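Local coordinates for time interval measuring enzyme TIME (Bombyx mori, PDB 2E46), which probably acts as a copper- and zinc-dependent superoxide dismutase, converting superoxide to hydrogen peroxide and oxygen, and is known as a time-measuring clock protein, at residues G22-T27 with V34-G39; G38-L43 with H98-D103; P45-F50 with L89-F94. All coordinates share one frame; numbering follows the deposited sequence.

Contact 1 of 3, residues G22-T27 with V34-G39; sequences GNITFT and VHVQGG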
loop_
_atom_site.group_PDB
_atom_site.type_symbol
_atom_site.label_atom_id
_atom_site.label_comp_id
_atom_site.label_asym_id
_atom_site.label_seq_id
_atom_site.Cartn_x
_atom_site.Cartn_y
_atom_site.Cartn_z
ATOM N N GLY A 22 -1.206 -0.449 15.266
ATOM C CA GLY A 22 -2.082 -1.584 14.815
ATOM C C GLY A 22 -1.516 -2.218 13.556
ATOM O O GLY A 22 -0.899 -1.542 12.730
ATOM N N ASN A 23 -1.644 -3.527 13.481
ATOM C CA ASN A 23 -1.409 -4.307 12.282
ATOM C C ASN A 23 -2.715 -5.036 12.010
ATOM O O ASN A 23 -3.361 -5.546 12.969
ATOM C CB ASN A 23 -0.273 -5.346 12.450
ATOM C CG ASN A 23 1.066 -4.679 12.458
ATOM O OD1 ASN A 23 2.086 -5.241 12.862
ATOM N ND2 ASN A 23 1.061 -3.421 12.069
ATOM N N ILE A 24 -3.122 -5.038 10.728
ATOM C CA ILE A 24 -4.273 -5.814 10.299
ATOM C C ILE A 24 -3.914 -6.624 9.062
ATOM O O ILE A 24 -3.514 -6.107 8.033
ATOM C CB ILE A 24 -5.500 -4.961 10.051
ATOM C CG1 ILE A 24 -5.724 -4.068 11.270
ATOM C CG2 ILE A 24 -6.772 -5.852 9.709
ATOM C CD1 ILE A 24 -6.450 -2.780 10.881
ATOM N N THR A 25 -4.029 -7.918 9.233
ATOM C CA THR A 25 -3.607 -8.867 8.283
ATOM C C THR A 25 -4.919 -9.355 7.623
ATOM O O THR A 25 -6.012 -9.358 8.253
ATOM C CB THR A 25 -2.891 -9.840 9.139
ATOM O OG1 THR A 25 -1.475 -9.908 8.834
ATOM C CG2 THR A 25 -3.665 -11.143 9.499
ATOM N N PHE A 26 -4.834 -9.664 6.347
ATOM C CA PHE A 26 -6.004 -10.121 5.538
ATOM C C PHE A 26 -5.481 -11.355 4.823
ATOM O O PHE A 26 -4.465 -11.230 4.104
ATOM C CB PHE A 26 -6.309 -9.127 4.426
ATOM C CG PHE A 26 -6.785 -7.799 4.925
ATOM C CD1 PHE A 26 -8.126 -7.556 5.065
ATOM C CD2 PHE A 26 -5.893 -6.879 5.366
ATOM C CE1 PHE A 26 -8.595 -6.365 5.559
ATOM C CE2 PHE A 26 -6.322 -5.653 5.853
ATOM C CZ PHE A 26 -7.687 -5.385 5.983
ATOM N N THR A 27 -6.156 -12.473 4.979
ATOM C CA THR A 27 -5.673 -13.767 4.589
ATOM C C THR A 27 -6.782 -14.443 3.874
ATOM O O THR A 27 -7.969 -14.493 4.353
ATOM C CB THR A 27 -5.318 -14.651 5.782
ATOM O OG1 THR A 27 -4.229 -14.076 6.492
ATOM C CG2 THR A 27 -4.891 -16.064 5.334
ATOM N N VAL A 34 -12.351 -13.982 3.168
ATOM C CA VAL A 34 -11.108 -13.407 3.793
ATOM C C VAL A 34 -11.155 -13.221 5.328
ATOM O O VAL A 34 -12.184 -12.801 5.855
ATOM C CB VAL A 34 -10.373 -12.256 2.909
ATOM C CG1 VAL A 34 -10.854 -12.109 1.434
ATOM C CG2 VAL A 34 -10.003 -11.061 3.606
ATOM N N HIS A 35 -10.047 -13.606 5.981
ATOM C CA HIS A 35 -9.974 -13.762 7.402
ATOM C C HIS A 35 -9.221 -12.533 7.814
ATOM O O HIS A 35 -8.071 -12.343 7.364
ATOM C CB HIS A 35 -9.178 -15.037 7.782
ATOM C CG HIS A 35 -9.194 -15.369 9.263
ATOM N ND1 HIS A 35 -8.237 -16.160 9.859
ATOM C CD2 HIS A 35 -10.011 -14.976 10.261
ATOM C CE1 HIS A 35 -8.497 -16.291 11.151
ATOM N NE2 HIS A 35 -9.531 -15.530 11.428
ATOM N N VAL A 36 -9.875 -11.629 8.540
ATOM C CA VAL A 36 -9.203 -10.322 8.868
ATOM C C VAL A 36 -8.847 -10.357 10.378
ATOM O O VAL A 36 -9.728 -10.563 11.225
ATOM C CB VAL A 36 -10.248 -9.192 8.656
ATOM C CG1 VAL A 36 -9.733 -7.841 9.096
ATOM C CG2 VAL A 36 -10.829 -9.152 7.167
ATOM N N GLN A 37 -7.608 -10.163 10.716
ATOM C CA GLN A 37 -7.140 -10.390 12.077
ATOM C C GLN A 37 -6.100 -9.329 12.382
ATOM O O GLN A 37 -5.141 -9.149 11.616
ATOM C CB GLN A 37 -6.364 -11.708 12.208
ATOM C CG GLN A 37 -7.131 -12.954 11.894
ATOM C CD GLN A 37 -6.300 -14.153 12.184
ATOM O OE1 GLN A 37 -5.621 -14.625 11.294
ATOM N NE2 GLN A 37 -6.302 -14.627 13.464
ATOM N N GLY A 38 -6.244 -8.639 13.485
ATOM C CA GLY A 38 -5.101 -7.902 13.959
ATOM C C GLY A 38 -5.297 -7.383 15.367
ATOM O O GLY A 38 -6.171 -7.836 16.143
ATOM N N GLY A 39 -4.501 -6.403 15.728
ATOM C CA GLY A 39 -4.822 -5.724 16.949
ATOM C C GLY A 39 -4.222 -4.380 16.906
ATOM O O GLY A 39 -3.055 -4.212 16.455
#
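V36 on segment 34-39 reaches across to both I24 and F26 of segment 22-27, on the face of this antiparallel hairpin that turns into the protein. From CB its side chain divides at once. V36 CG1 stands anti to the backbone N (chi1 174°) and meets I24 CG2 at 3.6 Å. V36 CG2, anti to the carbonyl carbon, comes obliquely to the F26 ring, 3.8 Å from F26 CD1, the two side chains running alongside and pointing the same way. An alanine here lacks both methyl branches, and I24 CG2 and the F26 ring would probably lose this partner across the hairpin, with a gap opening between them. V34 CG2 comes in near the plane of the F26 ring, at its edge, 4.2 Å from F26 CD1.

On the other face, T25 and Q37 stand side by side, with T25 CG2 3.9 Å from Q37 CB. Beneath them the main chains are joined by a reciprocal pair: T25 N to Q37 O at 2.9 Å, nearly straight (171°), and Q37 N to T25 O. T27 and H35 repeat this, H35 N reaching T27 O at 2.8 Å. The N23-G39 pair is uneven, since its N23 N to G39 O bond is weak at 3.4 Å. H35 NE2 is held by D103 of strand 99-106, while V122 of strand 121-125 packs on I24 and F26. The contact thus divides its chemistry by face: apolar groups close the interior, polar chains occupy the partly exposed side, and the backbone bonds hold the two strands together.

Contact 2 of 3, residues G38-L43 with H98-D103; sequences GGITGL and HYSRID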
loop_
_atom_site.group_PDB
_atom_site.type_symbol
_atom_site.label_atom_id
_atom_site.label_comp_id
_atom_site.label_asym_id
_atom_site.label_seq_id
_atom_site.Cartn_x
_atom_site.Cartn_y
_atom_site.Cartn_z
ATOM N N GLY A 38 -6.244 -8.639 13.485
ATOM C CA GLY A 38 -5.101 -7.902 13.959
ATOM C C GLY A 38 -5.297 -7.383 15.367
ATOM O O GLY A 38 -6.171 -7.836 16.143
ATOM N N GLY A 39 -4.501 -6.403 15.728
ATOM C CA GLY A 39 -4.822 -5.724 16.949
ATOM C C GLY A 39 -4.222 -4.380 16.906
ATOM O O GLY A 39 -3.055 -4.212 16.455
ATOM N N ILE A 40 -5.014 -3.441 17.434
ATOM C CA ILE A 40 -4.628 -2.053 17.478
ATOM C C ILE A 40 -4.735 -1.399 18.875
ATOM O O ILE A 40 -5.759 -1.497 19.549
ATOM C CB ILE A 40 -5.361 -1.272 16.338
ATOM C CG1 ILE A 40 -6.847 -1.405 16.306
ATOM C CG2 ILE A 40 -5.171 -2.061 15.002
ATOM C CD1 ILE A 40 -7.358 -1.303 14.775
ATOM N N THR A 41 -3.671 -0.795 19.355
ATOM C CA THR A 41 -3.759 -0.031 20.652
ATOM C C THR A 41 -3.840 1.431 20.365
ATOM O O THR A 41 -3.208 1.927 19.444
ATOM C CB THR A 41 -2.492 -0.167 21.560
ATOM O OG1 THR A 41 -1.385 0.523 20.949
ATOM C CG2 THR A 41 -2.061 -1.606 21.751
ATOM N N GLY A 42 -4.608 2.142 21.168
ATOM C CA GLY A 42 -4.290 3.551 21.410
ATOM C C GLY A 42 -5.540 4.325 21.306
ATOM O O GLY A 42 -5.462 5.500 21.116
ATOM N N LEU A 43 -6.704 3.717 21.388
ATOM C CA LEU A 43 -7.930 4.504 21.540
ATOM C C LEU A 43 -8.678 4.182 22.865
ATOM O O LEU A 43 -8.513 3.059 23.382
ATOM C CB LEU A 43 -8.854 4.299 20.357
ATOM C CG LEU A 43 -8.469 5.157 19.138
ATOM C CD1 LEU A 43 -9.629 5.307 18.033
ATOM C CD2 LEU A 43 -7.911 6.540 19.635
ATOM N N HIS A 98 -7.744 -0.045 26.244
ATOM C CA HIS A 98 -7.304 0.603 25.007
ATOM C C HIS A 98 -6.729 -0.303 23.849
ATOM O O HIS A 98 -5.798 0.117 23.128
ATOM C CB HIS A 98 -6.243 1.683 25.368
ATOM C CG HIS A 98 -6.817 2.831 26.134
ATOM N ND1 HIS A 98 -7.461 2.664 27.345
ATOM C CD2 HIS A 98 -6.907 4.147 25.836
ATOM C CE1 HIS A 98 -7.909 3.833 27.769
ATOM N NE2 HIS A 98 -7.597 4.746 26.867
ATOM N N TYR A 99 -7.263 -1.519 23.682
ATOM C CA TYR A 99 -6.725 -2.478 22.736
ATOM C C TYR A 99 -7.897 -3.057 22.061
ATOM O O TYR A 99 -8.834 -3.403 22.754
ATOM C CB TYR A 99 -5.929 -3.583 23.398
ATOM C CG TYR A 99 -5.532 -4.720 22.442
ATOM C CD1 TYR A 99 -4.519 -4.518 21.540
ATOM C CD2 TYR A 99 -6.191 -5.971 22.441
ATOM C CE1 TYR A 99 -4.131 -5.463 20.669
ATOM C CE2 TYR A 99 -5.797 -6.998 21.536
ATOM C CZ TYR A 99 -4.728 -6.707 20.664
ATOM O OH TYR A 99 -4.200 -7.592 19.710
ATOM N N SER A 100 -7.877 -2.970 20.709
ATOM C CA SER A 100 -8.758 -3.695 19.785
ATOM C C SER A 100 -8.192 -5.046 19.279
ATOM O O SER A 100 -7.147 -5.109 18.598
ATOM C CB SER A 100 -9.118 -2.867 18.571
ATOM O OG SER A 100 -10.487 -3.049 18.193
ATOM N N ARG A 101 -8.937 -6.124 19.601
ATOM C CA ARG A 101 -8.773 -7.349 18.915
ATOM C C ARG A 101 -9.654 -7.308 17.673
ATOM O O ARG A 101 -10.925 -7.174 17.735
ATOM C CB ARG A 101 -9.109 -8.606 19.750
ATOM C CG ARG A 101 -8.456 -9.816 19.036
ATOM C CD ARG A 101 -9.319 -11.054 19.039
ATOM N NE ARG A 101 -8.570 -12.241 18.584
ATOM C CZ ARG A 101 -9.114 -13.452 18.529
ATOM N NH1 ARG A 101 -10.371 -13.612 18.906
ATOM N NH2 ARG A 101 -8.395 -14.506 18.125
ATOM N N ILE A 102 -8.984 -7.472 16.532
ATOM C CA ILE A 102 -9.729 -7.682 15.313
ATOM C C ILE A 102 -9.649 -9.113 14.926
ATOM O O ILE A 102 -8.541 -9.722 14.793
ATOM C CB ILE A 102 -9.256 -6.751 14.244
ATOM C CG1 ILE A 102 -9.522 -5.359 14.754
ATOM C CG2 ILE A 102 -10.062 -6.928 12.927
ATOM C CD1 ILE A 102 -8.763 -4.325 13.982
ATOM N N ASP A 103 -10.839 -9.670 14.712
ATOM C CA ASP A 103 -10.892 -11.092 14.356
ATOM C C ASP A 103 -12.176 -11.470 13.716
ATOM O O ASP A 103 -13.148 -11.876 14.445
ATOM C CB ASP A 103 -10.773 -12.039 15.577
ATOM C CG ASP A 103 -10.699 -13.489 15.139
ATOM O OD1 ASP A 103 -10.525 -13.766 13.943
ATOM O OD2 ASP A 103 -10.782 -14.397 15.986
#
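I40 and I102 make the dense part of this contact, their side chains crossing on the inward face with the CD1 atoms only 3.4 Å apart, tighter than usual van der Waals contact. I40 CG1 sits between the backbone N and the carbonyl carbon (chi1 54°), which brings it over S100, 3.5 Å from S100 CB. S100 sends its OG on to V93 O of strand 88-94, and F94 and V92 of that strand pack on I40 and I102, so this face is buried between layers. Paired main-chain bonds lie below: I40 N meets S100 O at 2.9 Å, and G38 and I102 exchange bonds both ways.

The outer face is looser. Y99 leans over the neighbouring strand, with Y99 OH 3.4 Å from G39 CA; a CB on G39 would collide with that hydroxyl, so glycine gives the ring its place. T41 CG2 touches the ring at its edge, 3.8 Å from Y99 CD1. R101, exposed, has hardly any contact across the strands and instead pairs with D103 of its own strand by charge alone, R101 NH1 to D103 OD2 at 3.1 Å. Beyond the last bridge, G42 N bonds to H98 O at 3.1 Å as the chain leaves strand 33-41, at a phi of 135°, where a CB would be jammed against the carbonyl O of T41. Strands 33-41 and 99-106, neighbours in the sheet but separated in sequence by strands 46-53 and 88-94, fit the Greek-key beta-barrel of Cu,Zn superoxide dismutases.

Contact 3 of 3, residues P45-F50 with L89-F94; sequences PGEYGF and LGNVVF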
loop_
_atom_site.group_PDB
_atom_site.type_symbol
_atom_site.label_atom_id
_atom_site.label_comp_id
_atom_site.label_asym_id
_atom_site.label_seq_id
_atom_site.Cartn_x
_atom_site.Cartn_y
_atom_site.Cartn_z
ATOM N N PRO A 45 -11.614 2.935 25.314
ATOM C CA PRO A 45 -12.737 2.006 25.045
ATOM C C PRO A 45 -13.952 2.569 24.261
ATOM O O PRO A 45 -14.434 3.664 24.476
ATOM C CB PRO A 45 -13.099 1.436 26.447
ATOM C CG PRO A 45 -12.410 2.430 27.407
ATOM C CD PRO A 45 -11.197 2.909 26.733
ATOM N N GLY A 46 -14.406 1.780 23.298
ATOM C CA GLY A 46 -15.586 2.132 22.525
ATOM C C GLY A 46 -15.526 1.446 21.165
ATOM O O GLY A 46 -14.562 0.720 20.852
ATOM N N GLU A 47 -16.610 1.639 20.423
ATOM C CA GLU A 47 -16.719 1.335 19.026
ATOM C C GLU A 47 -16.177 2.428 18.064
ATOM O O GLU A 47 -16.562 3.603 18.216
ATOM C CB GLU A 47 -18.167 1.156 18.734
ATOM C CG GLU A 47 -18.675 -0.086 19.313
ATOM C CD GLU A 47 -20.007 -0.454 18.751
ATOM O OE1 GLU A 47 -20.859 0.483 18.490
ATOM O OE2 GLU A 47 -20.158 -1.672 18.519
ATOM N N TYR A 48 -15.328 2.050 17.074
ATOM C CA TYR A 48 -14.983 2.920 15.863
ATOM C C TYR A 48 -15.148 2.277 14.405
ATOM O O TYR A 48 -14.889 1.054 14.186
ATOM C CB TYR A 48 -13.583 3.458 16.011
ATOM C CG TYR A 48 -13.326 3.921 17.410
ATOM C CD1 TYR A 48 -13.318 3.001 18.492
ATOM C CD2 TYR A 48 -13.084 5.282 17.697
ATOM C CE1 TYR A 48 -13.054 3.432 19.815
ATOM C CE2 TYR A 48 -12.838 5.734 19.061
ATOM C CZ TYR A 48 -12.819 4.787 20.094
ATOM O OH TYR A 48 -12.576 5.184 21.388
ATOM N N GLY A 49 -15.620 3.115 13.469
ATOM C CA GLY A 49 -15.852 2.773 12.028
ATOM C C GLY A 49 -14.544 2.294 11.433
ATOM O O GLY A 49 -13.494 2.909 11.665
ATOM N N PHE A 50 -14.597 1.136 10.773
ATOM C CA PHE A 50 -13.423 0.477 10.229
ATOM C C PHE A 50 -13.718 0.103 8.811
ATOM O O PHE A 50 -14.613 -0.710 8.560
ATOM C CB PHE A 50 -13.176 -0.762 10.991
ATOM C CG PHE A 50 -11.929 -1.447 10.630
ATOM C CD1 PHE A 50 -11.978 -2.735 10.102
ATOM C CD2 PHE A 50 -10.714 -0.883 10.884
ATOM C CE1 PHE A 50 -10.873 -3.416 9.811
ATOM C CE2 PHE A 50 -9.596 -1.590 10.591
ATOM C CZ PHE A 50 -9.694 -2.883 10.034
ATOM N N LEU A 89 -16.630 -3.005 6.422
ATOM C CA LEU A 89 -16.323 -3.935 7.465
ATOM C C LEU A 89 -16.785 -3.532 8.907
ATOM O O LEU A 89 -16.270 -4.133 9.853
ATOM C CB LEU A 89 -14.804 -4.196 7.475
ATOM C CG LEU A 89 -14.269 -4.760 6.135
ATOM C CD1 LEU A 89 -12.796 -4.937 6.219
ATOM C CD2 LEU A 89 -14.910 -6.131 5.871
ATOM N N GLY A 90 -17.742 -2.570 9.058
ATOM C CA GLY A 90 -18.443 -2.218 10.359
ATOM C C GLY A 90 -17.590 -1.474 11.415
ATOM O O GLY A 90 -16.898 -0.484 11.074
ATOM N N ASN A 91 -17.572 -1.986 12.664
ATOM C CA ASN A 91 -16.850 -1.301 13.790
ATOM C C ASN A 91 -15.845 -2.190 14.442
ATOM O O ASN A 91 -16.112 -3.394 14.634
ATOM C CB ASN A 91 -17.806 -0.796 14.904
ATOM C CG ASN A 91 -18.728 0.359 14.441
ATOM O OD1 ASN A 91 -19.947 0.183 14.274
ATOM N ND2 ASN A 91 -18.150 1.536 14.234
ATOM N N VAL A 92 -14.688 -1.617 14.753
ATOM C CA VAL A 92 -13.851 -2.181 15.753
ATOM C C VAL A 92 -14.172 -1.728 17.234
ATOM O O VAL A 92 -14.812 -0.711 17.454
ATOM C CB VAL A 92 -12.353 -2.081 15.384
ATOM C CG1 VAL A 92 -12.138 -2.777 14.047
ATOM C CG2 VAL A 92 -11.863 -0.636 15.405
ATOM N N VAL A 93 -13.757 -2.537 18.220
ATOM C CA VAL A 93 -14.107 -2.284 19.610
ATOM C C VAL A 93 -12.821 -2.217 20.432
ATOM O O VAL A 93 -12.045 -3.179 20.472
ATOM C CB VAL A 93 -15.135 -3.272 20.148
ATOM C CG1 VAL A 93 -15.240 -3.191 21.736
ATOM C CG2 VAL A 93 -16.472 -2.904 19.577
ATOM N N PHE A 94 -12.552 -1.029 21.002
ATOM C CA PHE A 94 -11.395 -0.896 21.969
ATOM C C PHE A 94 -11.853 -1.286 23.388
ATOM O O PHE A 94 -12.952 -0.926 23.818
ATOM C CB PHE A 94 -10.745 0.490 21.894
ATOM C CG PHE A 94 -9.906 0.669 20.657
ATOM C CD1 PHE A 94 -8.525 0.463 20.709
ATOM C CD2 PHE A 94 -10.516 0.938 19.432
ATOM C CE1 PHE A 94 -7.733 0.576 19.549
ATOM C CE2 PHE A 94 -9.790 1.030 18.313
ATOM C CZ PHE A 94 -8.375 0.868 18.335
#
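Y48 and F94 meet on the buried face as an offset edge-to-face pair, the edge of F94 turned to the face of Y48 with the ring planes at 87° and the centroids 5.4 Å apart. F94 CD2 does the touching, 3.6 Å from Y48 CE1. Further along the same face V92 CG1 stands over one face of the F50 ring, 4.0 Å from its centroid, a CH-pi contact. F50 CG is anti to the backbone N (chi1 -174°), which swings the ring beneath that methyl, and L89 CB comes to 4.1 Å from F50 CD1.

The backbone sets these side chains in register. Y48 and V92 exchange bonds both ways, with V92 N to Y48 O at 2.7 Å; G46 and F94 do likewise, and F50 N adds a bond to G90 O at 2.8 Å. On the outer face E47 CG lies 3.6 Å from V93 CG2. In the next shell Y48 OH is bonded to P44 O, while L124 and V122 of strand 121-125 pack under Y48 and F50. G49 hydrogen-bonds through its backbone to H125, a copper ligand, and lies beside the copper site; strand 46-53 itself carries the copper ligands H51 and H53. The pairing sets strand 88-94, at one edge of the sheet within this chain, against the copper-ligand strand of the Greek-key beta-barrel of Cu,Zn superoxide dismutases.

Overall arrangement
Contacts 1 and 2 share strand 33-41, which pairs with 21-29 on one flank and 99-106 on the other; their centres are 11 Å apart and both include G38 and G39. Contact 3 joins strands 46-53 and 88-94, its centre 9 Å from that of contact 2 and 14 Å from that of contact 1. Along the chain contact 2 begins on the residues where contact 1 ends, and contact 3 lies between its two segments. The layers meet where L43 CD1 packs on Y48 CE2 at 3.4 Å and where I24 CD1 touches F50 CZ, also at 3.4 Å. Together the contacts link the hairpin to the strand bearing copper ligands through one beta-barrel interior.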